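Local structure of leucine aminopeptidase A1, chloroplastic (5D8N) at residues 228-236 with 275-283; 292-300 with 402-412. The protein removes N-terminal amino acids, preferably leucine, from peptides as a magnesium-dependent homohexameric aminopeptidase, and takes part in wound signalling and insect defence. The protein carries 1 engineered substitution. One frame throughout, in Å; residues are numbered along the deposited sequence.

Contact 1: residues 228-236 with 275-283; sequences TPAVLAEEA and NPPYFIHLC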
ATOM      1  N   THR A 228       8.514  19.547  26.607  1.00 19.07           N
ATOM      2  CA  THR A 228       8.526  20.523  25.542  1.00 19.93           C
ATOM      3  C   THR A 228       9.916  21.117  25.421  1.00 19.50           C
ATOM      4  O   THR A 228      10.782  20.807  26.221  1.00 20.71           O
ATOM      5  CB  THR A 228       7.572  21.666  25.897  1.00 22.60           C
ATOM      6  OG1 THR A 228       7.981  22.235  27.139  1.00 20.50           O
ATOM      7  CG2 THR A 228       6.137  21.146  26.042  1.00 23.42           C
ATOM      8  N   PRO A 229      10.154  21.920  24.384  1.00 18.81           N
ATOM      9  CA  PRO A 229      11.444  22.583  24.283  1.00 19.76           C
ATOM     10  C   PRO A 229      11.776  23.504  25.456  1.00 20.08           C
ATOM     11  O   PRO A 229      12.894  23.469  25.967  1.00 22.18           O
ATOM     12  CB  PRO A 229      11.336  23.361  22.962  1.00 20.41           C
ATOM     13  CG  PRO A 229      10.398  22.552  22.137  1.00 21.45           C
ATOM     14  CD  PRO A 229       9.376  22.033  23.132  1.00 21.68           C
ATOM     15  N   ALA A 230      10.778  24.207  25.971  1.00 21.34           N
ATOM     16  CA  ALA A 230      10.952  25.047  27.155  1.00 24.09           C
ATOM     17  C   ALA A 230      11.292  24.222  28.389  1.00 22.94           C
ATOM     18  O   ALA A 230      12.262  24.522  29.081  1.00 22.71           O
ATOM     19  CB  ALA A 230       9.683  25.843  27.438  1.00 26.51           C
ATOM     20  N   VAL A 231      10.657  23.057  28.529  1.00 22.60           N
ATOM     21  CA  VAL A 231      11.016  22.137  29.614  1.00 21.72           C
ATOM     22  C   VAL A 231      12.389  21.502  29.467  1.00 20.95           C
ATOM     23  O   VAL A 231      13.184  21.457  30.423  1.00 19.14           O
ATOM     24  CB  VAL A 231       9.965  21.032  29.815  1.00 23.17           C
ATOM     25  CG1 VAL A 231      10.437  19.994  30.836  1.00 21.65           C
ATOM     26  CG2 VAL A 231       8.677  21.674  30.307  1.00 26.21           C
ATOM     27  N   LEU A 232      12.752  21.165  28.237  1.00 21.72           N
ATOM     28  CA  LEU A 232      14.117  20.698  27.996  1.00 21.25           C
ATOM     29  C   LEU A 232      15.150  21.774  28.368  1.00 20.95           C
ATOM     30  O   LEU A 232      16.189  21.489  28.965  1.00 21.96           O
ATOM     31  CB  LEU A 232      14.284  20.290  26.542  1.00 21.89           C
ATOM     32  CG  LEU A 232      15.511  19.454  26.204  1.00 24.78           C
ATOM     33  CD1 LEU A 232      15.481  18.163  27.005  1.00 26.96           C
ATOM     34  CD2 LEU A 232      15.524  19.083  24.721  1.00 26.38           C
ATOM     35  N   ALA A 233      14.875  23.023  28.011  1.00 22.69           N
ATOM     36  CA  ALA A 233      15.781  24.111  28.398  1.00 24.23           C
ATOM     37  C   ALA A 233      15.886  24.266  29.912  1.00 24.00           C
ATOM     38  O   ALA A 233      16.976  24.503  30.440  1.00 22.09           O
ATOM     39  CB  ALA A 233      15.334  25.423  27.791  1.00 24.05           C
ATOM     40  N   GLU A 234      14.768  24.085  30.613  1.00 25.04           N
ATOM     41  CA  GLU A 234      14.791  24.128  32.079  1.00 26.04           C
ATOM     42  C   GLU A 234      15.609  22.995  32.682  1.00 24.20           C
ATOM     43  O   GLU A 234      16.324  23.202  33.660  1.00 23.75           O
ATOM     44  CB  GLU A 234      13.388  24.083  32.695  1.00 29.96           C
ATOM     45  CG  GLU A 234      12.588  25.359  32.503  1.00 46.83           C
ATOM     46  CD  GLU A 234      13.215  26.605  33.124  1.00 54.39           C
ATOM     47  OE1 GLU A 234      13.887  26.485  34.182  1.00 48.96           O
ATOM     48  OE2 GLU A 234      13.057  27.682  32.491  1.00 55.15           O
ATOM     49  N   GLU A 235      15.536  21.810  32.090  1.00 22.02           N
ATOM     50  CA  GLU A 235      16.378  20.719  32.533  1.00 22.56           C
ATOM     51  C   GLU A 235      17.854  21.098  32.370  1.00 21.35           C
ATOM     52  O   GLU A 235      18.702  20.744  33.193  1.00 20.66           O
ATOM     53  CB  GLU A 235      16.067  19.403  31.803  1.00 24.30           C
ATOM     54  CG  GLU A 235      14.671  18.847  32.069  1.00 27.14           C
ATOM     55  CD  GLU A 235      14.463  18.240  33.451  1.00 31.74           C
ATOM     56  OE1 GLU A 235      15.430  17.860  34.152  1.00 33.61           O
ATOM     57  OE2 GLU A 235      13.288  18.155  33.847  1.00 36.66           O
ATOM     58  N   ALA A 236      18.190  21.709  31.250  1.00 21.52           N
ATOM     59  CA  ALA A 236      19.574  22.149  31.050  1.00 21.32           C
ATOM     60  C   ALA A 236      19.999  23.155  32.117  1.00 21.94           C
ATOM     61  O   ALA A 236      21.108  23.086  32.650  1.00 22.85           O
ATOM     62  CB  ALA A 236      19.759  22.736  29.659  1.00 20.44           C
ATOM     63  N   ASN A 275       4.390  25.824  21.521  1.00 29.80           N
ATOM     64  CA  ASN A 275       5.587  25.429  22.267  1.00 28.36           C
ATOM     65  C   ASN A 275       6.843  25.932  21.547  1.00 26.01           C
ATOM     66  O   ASN A 275       7.460  25.223  20.750  1.00 25.56           O
ATOM     67  CB  ASN A 275       5.660  23.898  22.419  1.00 28.74           C
ATOM     68  CG  ASN A 275       4.513  23.333  23.231  1.00 28.64           C
ATOM     69  OD1 ASN A 275       3.835  22.396  22.810  1.00 34.67           O
ATOM     70  ND2 ASN A 275       4.318  23.862  24.418  1.00 27.49           N
ATOM     71  N   PRO A 276       7.239  27.173  21.840  1.00 28.30           N
ATOM     72  CA  PRO A 276       8.371  27.799  21.155  1.00 28.29           C
ATOM     73  C   PRO A 276       9.668  27.009  21.285  1.00 25.35           C
ATOM     74  O   PRO A 276       9.887  26.343  22.300  1.00 27.11           O
ATOM     75  CB  PRO A 276       8.513  29.158  21.866  1.00 28.31           C
ATOM     76  CG  PRO A 276       7.291  29.368  22.684  1.00 30.19           C
ATOM     77  CD  PRO A 276       6.636  28.033  22.877  1.00 31.60           C
ATOM     78  N   PRO A 277      10.619  27.277  20.392  1.00 24.47           N
ATOM     79  CA  PRO A 277      11.894  26.590  20.370  1.00 24.09           C
ATOM     80  C   PRO A 277      12.969  27.283  21.201  1.00 23.53           C
ATOM     81  O   PRO A 277      12.846  28.467  21.467  1.00 24.31           O
ATOM     82  CB  PRO A 277      12.309  26.710  18.919  1.00 24.72           C
ATOM     83  CG  PRO A 277      11.761  28.020  18.503  1.00 25.61           C
ATOM     84  CD  PRO A 277      10.466  28.184  19.242  1.00 27.32           C
ATOM     85  N   TYR A 278      13.904  26.507  21.735  1.00 21.20           N
ATOM     86  CA  TYR A 278      14.987  27.033  22.538  1.00 21.40           C
ATOM     87  C   TYR A 278      16.253  26.315  22.123  1.00 21.37           C
ATOM     88  O   TYR A 278      16.313  25.084  22.063  1.00 22.77           O
ATOM     89  CB  TYR A 278      14.736  26.826  24.038  1.00 21.92           C
ATOM     90  CG  TYR A 278      13.615  27.694  24.551  1.00 24.27           C
ATOM     91  CD1 TYR A 278      13.818  29.062  24.795  1.00 27.05           C
ATOM     92  CD2 TYR A 278      12.323  27.207  24.648  1.00 26.08           C
ATOM     93  CE1 TYR A 278      12.768  29.914  25.106  1.00 27.26           C
ATOM     94  CE2 TYR A 278      11.274  28.046  24.994  1.00 29.09           C
ATOM     95  CZ  TYR A 278      11.508  29.379  25.280  1.00 29.23           C
ATOM     96  OH  TYR A 278      10.449  30.211  25.560  1.00 33.56           O
ATOM     97  N   PHE A 279      17.310  27.095  21.961  1.00 20.99           N
ATOM     98  CA  PHE A 279      18.599  26.546  21.572  1.00 20.27           C
ATOM     99  C   PHE A 279      19.434  26.498  22.848  1.00 19.61           C
ATOM    100  O   PHE A 279      19.703  27.520  23.471  1.00 20.08           O
ATOM    101  CB  PHE A 279      19.211  27.435  20.481  1.00 19.92           C
ATOM    102  CG  PHE A 279      20.456  26.870  19.865  1.00 21.82           C
ATOM    103  CD1 PHE A 279      21.691  27.021  20.483  1.00 22.14           C
ATOM    104  CD2 PHE A 279      20.413  26.313  18.599  1.00 21.01           C
ATOM    105  CE1 PHE A 279      22.842  26.515  19.900  1.00 21.75           C
ATOM    106  CE2 PHE A 279      21.560  25.821  18.015  1.00 21.70           C
ATOM    107  CZ  PHE A 279      22.773  25.903  18.665  1.00 20.12           C
ATOM    108  N   ILE A 280      19.827  25.297  23.226  1.00 19.29           N
ATOM    109  CA  ILE A 280      20.480  25.033  24.484  1.00 21.49           C
ATOM    110  C   ILE A 280      21.981  24.919  24.314  1.00 21.58           C
ATOM    111  O   ILE A 280      22.481  24.121  23.510  1.00 20.27           O
ATOM    112  CB  ILE A 280      19.949  23.718  25.085  1.00 21.92           C
ATOM    113  CG1 ILE A 280      18.459  23.837  25.388  1.00 20.91           C
ATOM    114  CG2 ILE A 280      20.713  23.384  26.349  1.00 24.01           C
ATOM    115  CD1 ILE A 280      17.793  22.499  25.624  1.00 24.13           C
ATOM    116  N   HIS A 281      22.700  25.733  25.081  1.00 23.03           N
ATOM    117  CA  HIS A 281      24.161  25.697  25.104  1.00 22.31           C
ATOM    118  C   HIS A 281      24.719  25.610  26.523  1.00 21.61           C
ATOM    119  O   HIS A 281      24.665  26.568  27.286  1.00 23.73           O
ATOM    120  CB  HIS A 281      24.726  26.919  24.377  1.00 21.86           C
ATOM    121  CG  HIS A 281      26.215  26.920  24.260  1.00 23.21           C
ATOM    122  ND1 HIS A 281      26.938  28.068  24.004  1.00 23.22           N
ATOM    123  CD2 HIS A 281      27.130  25.939  24.477  1.00 24.24           C
ATOM    124  CE1 HIS A 281      28.226  27.765  23.945  1.00 23.92           C
ATOM    125  NE2 HIS A 281      28.374  26.486  24.251  1.00 22.66           N
ATOM    126  N   LEU A 282      25.201  24.439  26.897  1.00 21.10           N
ATOM    127  CA  LEU A 282      25.907  24.272  28.170  1.00 20.86           C
ATOM    128  C   LEU A 282      27.387  24.171  27.880  1.00 20.94           C
ATOM    129  O   LEU A 282      27.788  23.662  26.822  1.00 21.61           O
ATOM    130  CB  LEU A 282      25.485  22.983  28.862  1.00 19.68           C
ATOM    131  CG  LEU A 282      24.030  22.873  29.298  1.00 20.95           C
ATOM    132  CD1 LEU A 282      23.714  21.449  29.740  1.00 21.14           C
ATOM    133  CD2 LEU A 282      23.773  23.819  30.451  1.00 23.21           C
ATOM    134  N   CYS A 283      28.190  24.667  28.813  1.00 22.39           N
ATOM    135  CA  CYS A 283      29.640  24.529  28.731  1.00 23.51           C
ATOM    136  C   CYS A 283      30.229  24.058  30.052  1.00 23.80           C
ATOM    137  O   CYS A 283      30.018  24.696  31.091  1.00 24.57           O
ATOM    138  CB  CYS A 283      30.296  25.852  28.353  1.00 26.65           C
ATOM    139  SG  CYS A 283      32.082  25.667  28.049  1.00 31.52           S
TER
HETATM  140  O   HOH W   1       8.447  25.082  24.306  1.00 20.04           O
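Helix 229-236 runs nearly parallel to strand 278-283 and packs on it, the axes 17° apart and 8.4 Å at their closest. No direct hydrogen bond joins the two segments. At the start of the helix Pro229 CB sits 3.4 Å from Pro276 O. That carbonyl also takes a bond from a water, which in turn accepts from Ala230 N and bridges the two backbones. Thr228 caps the helix: its OG1 accepts from Val231 N at 3.1 Å. With chi1 at 58° the hydroxyl lies between the backbone N and the carbonyl carbon, and CG2 is left to meet the side chain of Asn275. The Tyr278 ring approaches the first turn obliquely, with CE2 3.7 Å from Ala230 CB. This is helix-on-sheet packing in the M17 catalytic domain, on a strand of its mixed central sheet. The alternate strand residues Tyr278, Ile280 and Leu282 point at the helix, and mostly alanines receive them, with Leu232 beside Ile280. Ile280 CD1 reaches 3.8 Å from Leu232 CG, the two side chains crossing at about a right angle. The same methyl lies over the backbone of Ala233. Ile280 CG2, the other branch, lies 3.5 Å from Ala236 CB, a close fit between methyls. Leu282 puts CD2 3.5 Å from Ala236 O and CD1 near Ala236 CB. Leu232 and Leu282 also touch Leu333 of helix 327-342.

Contact 2: residues 292-300 with 402-412; sequences KTKLALVGK and QGVEKIIDLAT
Leu295, Leu297, Lys406, Ile408 and Leu410 lie on one face of this parallel strand pair, and Ala296, Val298, Ile407 and Asp409 on the other. Helix 519-527 covers the first face through Trp525 and Leu522; helix 388-401 packs on the second. Five backbone bonds join 296-300 to 406-410, and a sixth runs from Glu405 N to Lys294 O. Leu295 and Lys406 lie side by side, with Leu295 CD2 3.8 Å from Lys406 CB. The Lys406 amine goes on to Glu438. On the face of Ala296, Val298 CG2 meets Ile407 CG2 at 4.0 Å, while the Asp409 carboxylate turns away to His499 and Trp497. At one end the Lys294 chain bends at chi3 (70°), which brings NZ within 2.9 Å of Gln402 O, in the carbonyl plane. At the other end Lys300 lays CB against Ala411 CB at 3.6 Å. Lys300 CG is anti to the backbone N (chi1 178°), and a bend at chi3 brings Lys300 NZ 3.0 Å from Thr412 O, tilted from the carbonyl plane. NZ also donates to a water beside Thr412 OG1, and its ion pair with Asp305 is long and weak. Lys300 binds the first magnesium, and a methionine in its place would probably leave Thr412 O without this donor and the site without a ligand. The bonds to Lys300 N and NZ are consistent with the strand end positioning this amine.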
ATOM      1  N   LYS A 292      43.264  23.014  28.014  1.00 38.80           N
ATOM      2  CA  LYS A 292      42.085  22.183  27.848  1.00 36.16           C
ATOM      3  C   LYS A 292      41.812  21.877  26.376  1.00 34.42           C
ATOM      4  O   LYS A 292      41.860  22.759  25.524  1.00 33.12           O
ATOM      5  CB  LYS A 292      40.880  22.845  28.526  1.00 38.13           C
ATOM      6  CG  LYS A 292      41.083  23.047  30.026  1.00 36.69           C
ATOM      7  CD  LYS A 292      39.938  23.824  30.635  1.00 37.37           C
ATOM      8  CE  LYS A 292      40.187  24.243  32.078  1.00 34.87           C
ATOM      9  NZ  LYS A 292      40.157  23.110  33.051  1.00 33.15           N
ATOM     10  N   THR A 293      41.507  20.616  26.087  1.00 31.90           N
ATOM     11  CA  THR A 293      41.014  20.198  24.780  1.00 28.65           C
ATOM     12  C   THR A 293      39.545  20.600  24.652  1.00 28.13           C
ATOM     13  O   THR A 293      38.765  20.343  25.559  1.00 29.33           O
ATOM     14  CB  THR A 293      41.127  18.666  24.646  1.00 31.39           C
ATOM     15  OG1 THR A 293      42.504  18.304  24.739  1.00 28.63           O
ATOM     16  CG2 THR A 293      40.632  18.179  23.287  1.00 35.29           C
ATOM     17  N   LYS A 294      39.176  21.252  23.553  1.00 27.68           N
ATOM     18  CA  LYS A 294      37.824  21.779  23.356  1.00 26.45           C
ATOM     19  C   LYS A 294      36.980  20.827  22.525  1.00 24.09           C
ATOM     20  O   LYS A 294      37.298  20.515  21.364  1.00 22.75           O
ATOM     21  CB  LYS A 294      37.869  23.153  22.694  1.00 30.13           C
ATOM     22  CG  LYS A 294      38.506  24.209  23.588  1.00 35.62           C
ATOM     23  CD  LYS A 294      38.630  25.574  22.930  1.00 42.82           C
ATOM     24  CE  LYS A 294      37.247  26.205  22.760  1.00 54.06           C
ATOM     25  NZ  LYS A 294      37.269  27.536  22.083  1.00 58.07           N
ATOM     26  N   LEU A 295      35.918  20.322  23.141  1.00 23.90           N
ATOM     27  CA  LEU A 295      35.043  19.314  22.524  1.00 20.51           C
ATOM     28  C   LEU A 295      33.615  19.841  22.498  1.00 20.12           C
ATOM     29  O   LEU A 295      33.195  20.567  23.406  1.00 20.60           O
ATOM     30  CB  LEU A 295      35.109  18.020  23.326  1.00 20.98           C
ATOM     31  CG  LEU A 295      36.505  17.499  23.683  1.00 24.39           C
ATOM     32  CD1 LEU A 295      36.381  16.341  24.665  1.00 23.99           C
ATOM     33  CD2 LEU A 295      37.257  17.046  22.441  1.00 25.64           C
ATOM     34  N   ALA A 296      32.831  19.379  21.527  1.00 20.23           N
ATOM     35  CA  ALA A 296      31.390  19.555  21.554  1.00 20.77           C
ATOM     36  C   ALA A 296      30.625  18.241  21.420  1.00 19.41           C
ATOM     37  O   ALA A 296      30.939  17.379  20.606  1.00 18.83           O
ATOM     38  CB  ALA A 296      30.929  20.526  20.464  1.00 22.89           C
ATOM     39  N   LEU A 297      29.478  18.222  22.078  1.00 19.10           N
ATOM     40  CA  LEU A 297      28.524  17.131  21.975  1.00 19.79           C
ATOM     41  C   LEU A 297      27.208  17.760  21.551  1.00 19.29           C
ATOM     42  O   LEU A 297      26.650  18.576  22.285  1.00 21.03           O
ATOM     43  CB  LEU A 297      28.361  16.444  23.334  1.00 19.78           C
ATOM     44  CG  LEU A 297      29.633  15.824  23.908  1.00 20.15           C
ATOM     45  CD1 LEU A 297      29.369  15.267  25.286  1.00 21.53           C
ATOM     46  CD2 LEU A 297      30.090  14.709  22.973  1.00 22.30           C
ATOM     47  N   VAL A 298      26.743  17.391  20.361  1.00 17.72           N
ATOM     48  CA  VAL A 298      25.533  17.929  19.765  1.00 16.63           C
ATOM     49  C   VAL A 298      24.444  16.856  19.697  1.00 17.30           C
ATOM     50  O   VAL A 298      24.680  15.755  19.190  1.00 17.81           O
ATOM     51  CB  VAL A 298      25.824  18.422  18.344  1.00 16.61           C
ATOM     52  CG1 VAL A 298      24.536  18.918  17.698  1.00 18.13           C
ATOM     53  CG2 VAL A 298      26.848  19.538  18.407  1.00 17.33           C
ATOM     54  N   GLY A 299      23.270  17.167  20.238  1.00 16.90           N
ATOM     55  CA  GLY A 299      22.174  16.200  20.275  1.00 18.64           C
ATOM     56  C   GLY A 299      20.947  16.701  19.548  1.00 19.41           C
ATOM     57  O   GLY A 299      20.539  17.851  19.710  1.00 21.18           O
ATOM     58  N   LYS A 300      20.385  15.860  18.689  1.00 20.36           N
ATOM     59  CA  LYS A 300      19.114  16.180  18.057  1.00 19.53           C
ATOM     60  C   LYS A 300      18.026  16.306  19.118  1.00 18.22           C
ATOM     61  O   LYS A 300      17.812  15.411  19.927  1.00 18.05           O
ATOM     62  CB  LYS A 300      18.738  15.103  17.038  1.00 21.93           C
ATOM     63  CG  LYS A 300      17.398  15.351  16.384  1.00 24.03           C
ATOM     64  CD  LYS A 300      17.119  14.333  15.289  1.00 28.25           C
ATOM     65  CE  LYS A 300      15.782  13.681  15.562  1.00 28.63           C
ATOM     66  NZ  LYS A 300      15.177  13.176  14.328  1.00 30.59           N
ATOM     67  N   GLN A 402      32.072  27.771  18.098  1.00 27.16           N
ATOM     68  CA  GLN A 402      32.631  27.864  19.438  1.00 24.89           C
ATOM     69  C   GLN A 402      34.145  27.569  19.445  1.00 27.40           C
ATOM     70  O   GLN A 402      34.788  27.570  20.492  1.00 24.08           O
ATOM     71  CB  GLN A 402      31.897  26.909  20.378  1.00 24.38           C
ATOM     72  CG  GLN A 402      30.400  27.114  20.473  1.00 26.93           C
ATOM     73  CD  GLN A 402      29.997  28.582  20.468  1.00 34.61           C
ATOM     74  OE1 GLN A 402      29.427  29.112  19.484  1.00 43.99           O
ATOM     75  NE2 GLN A 402      30.239  29.228  21.601  1.00 28.91           N
ATOM     76  N   GLY A 403      34.703  27.223  18.291  1.00 27.68           N
ATOM     77  CA  GLY A 403      36.128  26.960  18.218  1.00 26.80           C
ATOM     78  C   GLY A 403      36.540  25.629  18.812  1.00 28.78           C
ATOM     79  O   GLY A 403      37.705  25.445  19.177  1.00 28.67           O
ATOM     80  N   VAL A 404      35.655  24.635  18.761  1.00 26.55           N
ATOM     81  CA  VAL A 404      36.049  23.314  19.214  1.00 25.66           C
ATOM     82  C   VAL A 404      36.997  22.597  18.250  1.00 24.42           C
ATOM     83  O   VAL A 404      37.004  22.845  17.063  1.00 25.65           O
ATOM     84  CB  VAL A 404      34.826  22.451  19.577  1.00 24.49           C
ATOM     85  CG1 VAL A 404      34.040  23.133  20.688  1.00 25.52           C
ATOM     86  CG2 VAL A 404      33.946  22.212  18.362  1.00 22.94           C
ATOM     87  N   GLU A 405      37.695  21.598  18.758  1.00 25.47           N
ATOM     88  CA  GLU A 405      38.578  20.741  17.976  1.00 26.22           C
ATOM     89  C   GLU A 405      37.854  19.461  17.480  1.00 23.66           C
ATOM     90  O   GLU A 405      38.159  18.931  16.419  1.00 21.91           O
ATOM     91  CB  GLU A 405      39.749  20.397  18.902  1.00 33.29           C
ATOM     92  CG  GLU A 405      40.764  19.386  18.397  1.00 48.14           C
ATOM     93  CD  GLU A 405      41.882  19.105  19.398  1.00 51.46           C
ATOM     94  OE1 GLU A 405      41.991  19.839  20.407  1.00 48.92           O
ATOM     95  OE2 GLU A 405      42.698  18.203  19.119  1.00 51.63           O
ATOM     96  N   LYS A 406      36.910  18.932  18.251  1.00 21.20           N
ATOM     97  CA  LYS A 406      36.232  17.687  17.916  1.00 21.10           C
ATOM     98  C   LYS A 406      34.749  17.821  18.273  1.00 21.19           C
ATOM     99  O   LYS A 406      34.409  18.325  19.349  1.00 20.31           O
ATOM    100  CB  LYS A 406      36.855  16.513  18.677  1.00 23.05           C
ATOM    101  CG  LYS A 406      38.358  16.328  18.478  1.00 23.33           C
ATOM    102  CD  LYS A 406      38.900  15.171  19.311  1.00 25.46           C
ATOM    103  CE  LYS A 406      40.425  15.089  19.240  1.00 26.91           C
ATOM    104  NZ  LYS A 406      40.885  13.952  20.091  1.00 29.12           N
ATOM    105  N   ILE A 407      33.894  17.273  17.413  1.00 20.90           N
ATOM    106  CA  ILE A 407      32.453  17.193  17.632  1.00 21.29           C
ATOM    107  C   ILE A 407      31.990  15.745  17.502  1.00 21.42           C
ATOM    108  O   ILE A 407      32.265  15.086  16.500  1.00 20.76           O
ATOM    109  CB  ILE A 407      31.692  18.027  16.586  1.00 21.17           C
ATOM    110  CG1 ILE A 407      32.158  19.485  16.615  1.00 22.56           C
ATOM    111  CG2 ILE A 407      30.200  17.971  16.845  1.00 23.01           C
ATOM    112  CD1 ILE A 407      31.604  20.309  15.479  1.00 23.94           C
ATOM    113  N   ILE A 408      31.122  15.339  18.417  1.00 19.54           N
ATOM    114  CA  ILE A 408      30.243  14.200  18.181  1.00 19.20           C
ATOM    115  C   ILE A 408      28.798  14.644  18.218  1.00 20.17           C
ATOM    116  O   ILE A 408      28.384  15.270  19.204  1.00 19.77           O
ATOM    117  CB  ILE A 408      30.455  13.085  19.226  1.00 19.94           C
ATOM    118  CG1 ILE A 408      31.891  12.559  19.175  1.00 22.73           C
ATOM    119  CG2 ILE A 408      29.464  11.934  18.987  1.00 20.26           C
ATOM    120  CD1 ILE A 408      32.193  11.485  20.195  1.00 25.59           C
ATOM    121  N   ASP A 409      28.012  14.271  17.206  1.00 19.78           N
ATOM    122  CA  ASP A 409      26.568  14.453  17.279  1.00 19.34           C
ATOM    123  C   ASP A 409      25.879  13.108  17.408  1.00 19.55           C
ATOM    124  O   ASP A 409      26.367  12.106  16.902  1.00 19.24           O
ATOM    125  CB  ASP A 409      25.992  15.248  16.108  1.00 19.58           C
ATOM    126  CG  ASP A 409      25.809  14.405  14.863  1.00 20.89           C
ATOM    127  OD1 ASP A 409      24.816  13.608  14.815  1.00 21.63           O
ATOM    128  OD2 ASP A 409      26.605  14.601  13.910  1.00 19.25           O
ATOM    129  N   LEU A 410      24.797  13.098  18.176  1.00 19.82           N
ATOM    130  CA  LEU A 410      23.926  11.937  18.292  1.00 20.30           C
ATOM    131  C   LEU A 410      22.537  12.334  17.853  1.00 18.96           C
ATOM    132  O   LEU A 410      21.976  13.329  18.311  1.00 17.99           O
ATOM    133  CB  LEU A 410      23.869  11.440  19.734  1.00 22.57           C
ATOM    134  CG  LEU A 410      25.105  10.635  20.175  1.00 29.16           C
ATOM    135  CD1 LEU A 410      26.214  11.610  20.495  1.00 35.85           C
ATOM    136  CD2 LEU A 410      24.789   9.804  21.409  1.00 28.72           C
ATOM    137  N   ALA A 411      21.979  11.512  16.983  1.00 18.79           N
ATOM    138  CA  ALA A 411      20.658  11.775  16.419  1.00 22.34           C
ATOM    139  C   ALA A 411      19.986  10.468  15.996  1.00 23.37           C
ATOM    140  O   ALA A 411      20.624   9.548  15.453  1.00 22.05           O
ATOM    141  CB  ALA A 411      20.780  12.690  15.218  1.00 21.69           C
ATOM    142  N   THR A 412      18.701  10.401  16.308  1.00 23.32           N
ATOM    143  CA  THR A 412      17.826   9.391  15.737  1.00 24.29           C
ATOM    144  C   THR A 412      17.474   9.841  14.339  1.00 24.65           C
ATOM    145  O   THR A 412      16.461  10.510  14.120  1.00 28.35           O
ATOM    146  CB  THR A 412      16.560   9.242  16.592  1.00 25.23           C
ATOM    147  OG1 THR A 412      15.965  10.529  16.837  1.00 31.65           O
ATOM    148  CG2 THR A 412      16.902   8.679  17.923  1.00 25.01           C
TER
HETATM  149  O   HOH W   2      41.096  21.995  21.497  1.00 33.78           O
HETATM  150  O   HOH W   3      39.481  27.661  20.286  1.00 46.11           O
HETATM  151  O   HOH W   4      13.114  11.344  15.711  1.00 55.17           O

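Coming from the N terminus, past helix 197-221, the chain enters helix 229-242, then passes through strand 247-252 and two further helices before strand 278-284 packs against helix 229-242. Contact 1 closes that loop of 38 residues. The next strand, 293-305, opens contact 2, which closes when strand 406-411 pairs with it after 101 residues. The loops are in series, neither nested. Both contacts reach the same mixed sheet of the catalytic domain, where strand 347-358 lies between strands 278-284 and 293-305. Their centres are about 17 Å apart. They touch where the side chains of His281 and Gln402 pack together. Contact 1 ties a helix to the sheet; contact 2 joins two of its inner strands.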